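Local coordinates for protein D-aminopeptidase (Bacillus subtilis, PDB 1HI9) that hydrolyses the N-terminal residue from peptides containing D-amino acids, using two zinc ions per subunit inside a self-compartmentalizing homodecamer, at residues T94-L99 and D145-M150. Residues are numbered along the deposited sequence; the frame is centred on the assembly and turned at random.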
loop_
_atom_site.group_PDB
_atom_site.type_symbol
_atom_site.label_atom_id
_atom_site.label_comp_id
_atom_site.label_asym_id
_atom_site.label_seq_id
_atom_site.Cartn_x
_atom_site.Cartn_y
_atom_site.Cartn_z
ATOM N N THR A 94 -9.435 -20.428 46.115
ATOM C CA THR A 94 -8.399 -21.366 46.526
ATOM C C THR A 94 -7.013 -20.719 46.538
ATOM O O THR A 94 -6.018 -21.390 46.790
ATOM C CB THR A 94 -8.353 -22.587 45.591
ATOM O OG1 THR A 94 -7.722 -22.219 44.357
ATOM C CG2 THR A 94 -9.767 -23.079 45.302
ATOM N N PHE A 95 -6.949 -19.423 46.252
ATOM C CA PHE A 95 -5.676 -18.725 46.244
ATOM C C PHE A 95 -5.423 -17.977 47.551
ATOM O O PHE A 95 -6.335 -17.383 48.139
ATOM C CB PHE A 95 -5.593 -17.752 45.057
ATOM C CG PHE A 95 -5.389 -18.429 43.731
ATOM C CD1 PHE A 95 -6.472 -18.964 43.033
ATOM C CD2 PHE A 95 -4.113 -18.572 43.199
ATOM C CE1 PHE A 95 -6.287 -19.636 41.822
ATOM C CE2 PHE A 95 -3.913 -19.243 41.989
ATOM C CZ PHE A 95 -5.005 -19.776 41.299
ATOM N N ARG A 96 -4.171 -18.026 47.997
ATOM C CA ARG A 96 -3.741 -17.381 49.229
ATOM C C ARG A 96 -3.691 -15.868 49.035
ATOM O O ARG A 96 -3.937 -15.103 49.967
ATOM C CB ARG A 96 -2.356 -17.920 49.629
ATOM C CG ARG A 96 -1.670 -17.265 50.849
ATOM C CD ARG A 96 -2.274 -17.616 52.223
ATOM N NE ARG A 96 -3.307 -16.685 52.605
ATOM C CZ ARG A 96 -3.315 -15.762 53.565
ATOM N NH1 ARG A 96 -4.416 -15.045 53.662
ATOM N NH2 ARG A 96 -2.317 -15.546 54.416
ATOM N N GLY A 97 -3.380 -15.436 47.818
ATOM C CA GLY A 97 -3.302 -14.015 47.553
ATOM C C GLY A 97 -3.103 -13.714 46.085
ATOM O O GLY A 97 -2.854 -14.613 45.276
ATOM N N ALA A 98 -3.214 -12.437 45.744
ATOM C CA ALA A 98 -3.051 -12.000 44.375
ATOM C C ALA A 98 -1.937 -10.977 44.268
ATOM O O ALA A 98 -1.679 -10.229 45.209
ATOM C CB ALA A 98 -4.357 -11.415 43.855
ATOM N N LEU A 99 -1.278 -10.961 43.111
ATOM C CA LEU A 99 -0.180 -10.035 42.848
ATOM C C LEU A 99 -0.413 -9.371 41.489
ATOM O O LEU A 99 -0.466 -10.046 40.462
ATOM C CB LEU A 99 1.144 -10.802 42.843
ATOM C CG LEU A 99 2.451 -10.010 42.994
ATOM C CD1 LEU A 99 3.634 -10.977 43.133
ATOM C CD2 LEU A 99 2.652 -9.111 41.799
ATOM N N ASP A 145 -12.653 -13.657 48.497
ATOM C CA ASP A 145 -11.952 -13.513 49.766
ATOM C C ASP A 145 -10.453 -13.647 49.618
ATOM O O ASP A 145 -9.772 -14.145 50.515
ATOM C CB ASP A 145 -12.458 -14.532 50.782
ATOM C CG ASP A 145 -13.701 -14.059 51.481
ATOM O OD1 ASP A 145 -13.599 -13.068 52.241
ATOM O OD2 ASP A 145 -14.778 -14.667 51.262
ATOM N N VAL A 146 -9.943 -13.205 48.477
ATOM C CA VAL A 146 -8.518 -13.263 48.231
ATOM C C VAL A 146 -7.985 -11.851 48.305
ATOM O O VAL A 146 -8.505 -10.944 47.668
ATOM C CB VAL A 146 -8.204 -13.856 46.858
ATOM C CG1 VAL A 146 -6.710 -13.830 46.623
ATOM C CG2 VAL A 146 -8.737 -15.278 46.779
ATOM N N PRO A 147 -6.952 -11.641 49.121
ATOM C CA PRO A 147 -6.346 -10.318 49.282
ATOM C C PRO A 147 -5.270 -10.004 48.239
ATOM O O PRO A 147 -4.550 -10.890 47.782
ATOM C CB PRO A 147 -5.770 -10.384 50.688
ATOM C CG PRO A 147 -5.304 -11.823 50.766
ATOM C CD PRO A 147 -6.457 -12.582 50.147
ATOM N N VAL A 148 -5.181 -8.731 47.869
ATOM C CA VAL A 148 -4.193 -8.279 46.911
ATOM C C VAL A 148 -2.957 -7.950 47.742
ATOM O O VAL A 148 -2.859 -6.880 48.346
ATOM C CB VAL A 148 -4.675 -7.021 46.163
ATOM C CG1 VAL A 148 -3.590 -6.511 45.242
ATOM C CG2 VAL A 148 -5.941 -7.344 45.376
ATOM N N LEU A 149 -2.016 -8.884 47.778
ATOM C CA LEU A 149 -0.809 -8.727 48.572
ATOM C C LEU A 149 0.173 -7.692 48.059
ATOM O O LEU A 149 0.800 -6.976 48.841
ATOM C CB LEU A 149 -0.100 -10.075 48.693
ATOM C CG LEU A 149 -0.969 -11.212 49.232
ATOM C CD1 LEU A 149 -0.125 -12.480 49.387
ATOM C CD2 LEU A 149 -1.568 -10.810 50.575
ATOM N N MET A 150 0.305 -7.611 46.741
ATOM C CA MET A 150 1.253 -6.690 46.136
ATOM C C MET A 150 0.755 -6.123 44.810
ATOM O O MET A 150 0.001 -6.769 44.086
ATOM C CB MET A 150 2.575 -7.421 45.905
ATOM C CG MET A 150 3.734 -6.544 45.479
ATOM S SD MET A 150 5.167 -7.556 45.101
ATOM C CE MET A 150 5.699 -6.840 43.552
#
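Parallel pairing of two neighbouring strands in the central mixed sheet, interrupted by a beta bulge, joins Ala-98 and Leu-99 to Val-148 and Met-150. Two backbone hydrogen bonds hold Ala-98 at both ends: its N donates to Pro-147 O (2.9 Å), and its O accepts from Leu-149 N (2.9 Å), the latter with a more bent N-H...O angle of 132°. Beyond them the register slips by one residue, with Leu-149 as the extra residue opposite the Ala-98 to Leu-99 step, and Leu-99 CA adds a CA-H...O contact to Met-150 O.

The bulge redirects the side chain of Leu-149 to the same face as those of Leu-99 and Met-150. Leu-149 CG, anti to the carbonyl carbon (chi1 -54°), comes within 4.0 Å of Gly-97 CA, as does its CD1. Leu-99 and Met-150 run side by side, CG of the former 3.9 Å from CB of the latter, and helix 187-203 covers Met-150 with Leu-194, Thr-198 and Ala-201. Before the strands pair, Val-146 lies along the incoming chain, CG1 3.5 Å from Gly-97 CA and CG2 against Phe-95 O. The ring of Pro-147 packs through CG and CD against Arg-96 O, its CD at 3.6 Å.

On the other flank Gly-97 and Leu-99 make backbone hydrogen bonds to strand 2-7, at Tyr-4 and Ser-6, close in sequence to the zinc ligand Asp-8. With N bonded to Pro-147 O and O to Leu-149 N, both polar backbone atoms of the buried Ala-98 have partners, while apolar side chains pack around the bulge, a largely hydrophobic junction.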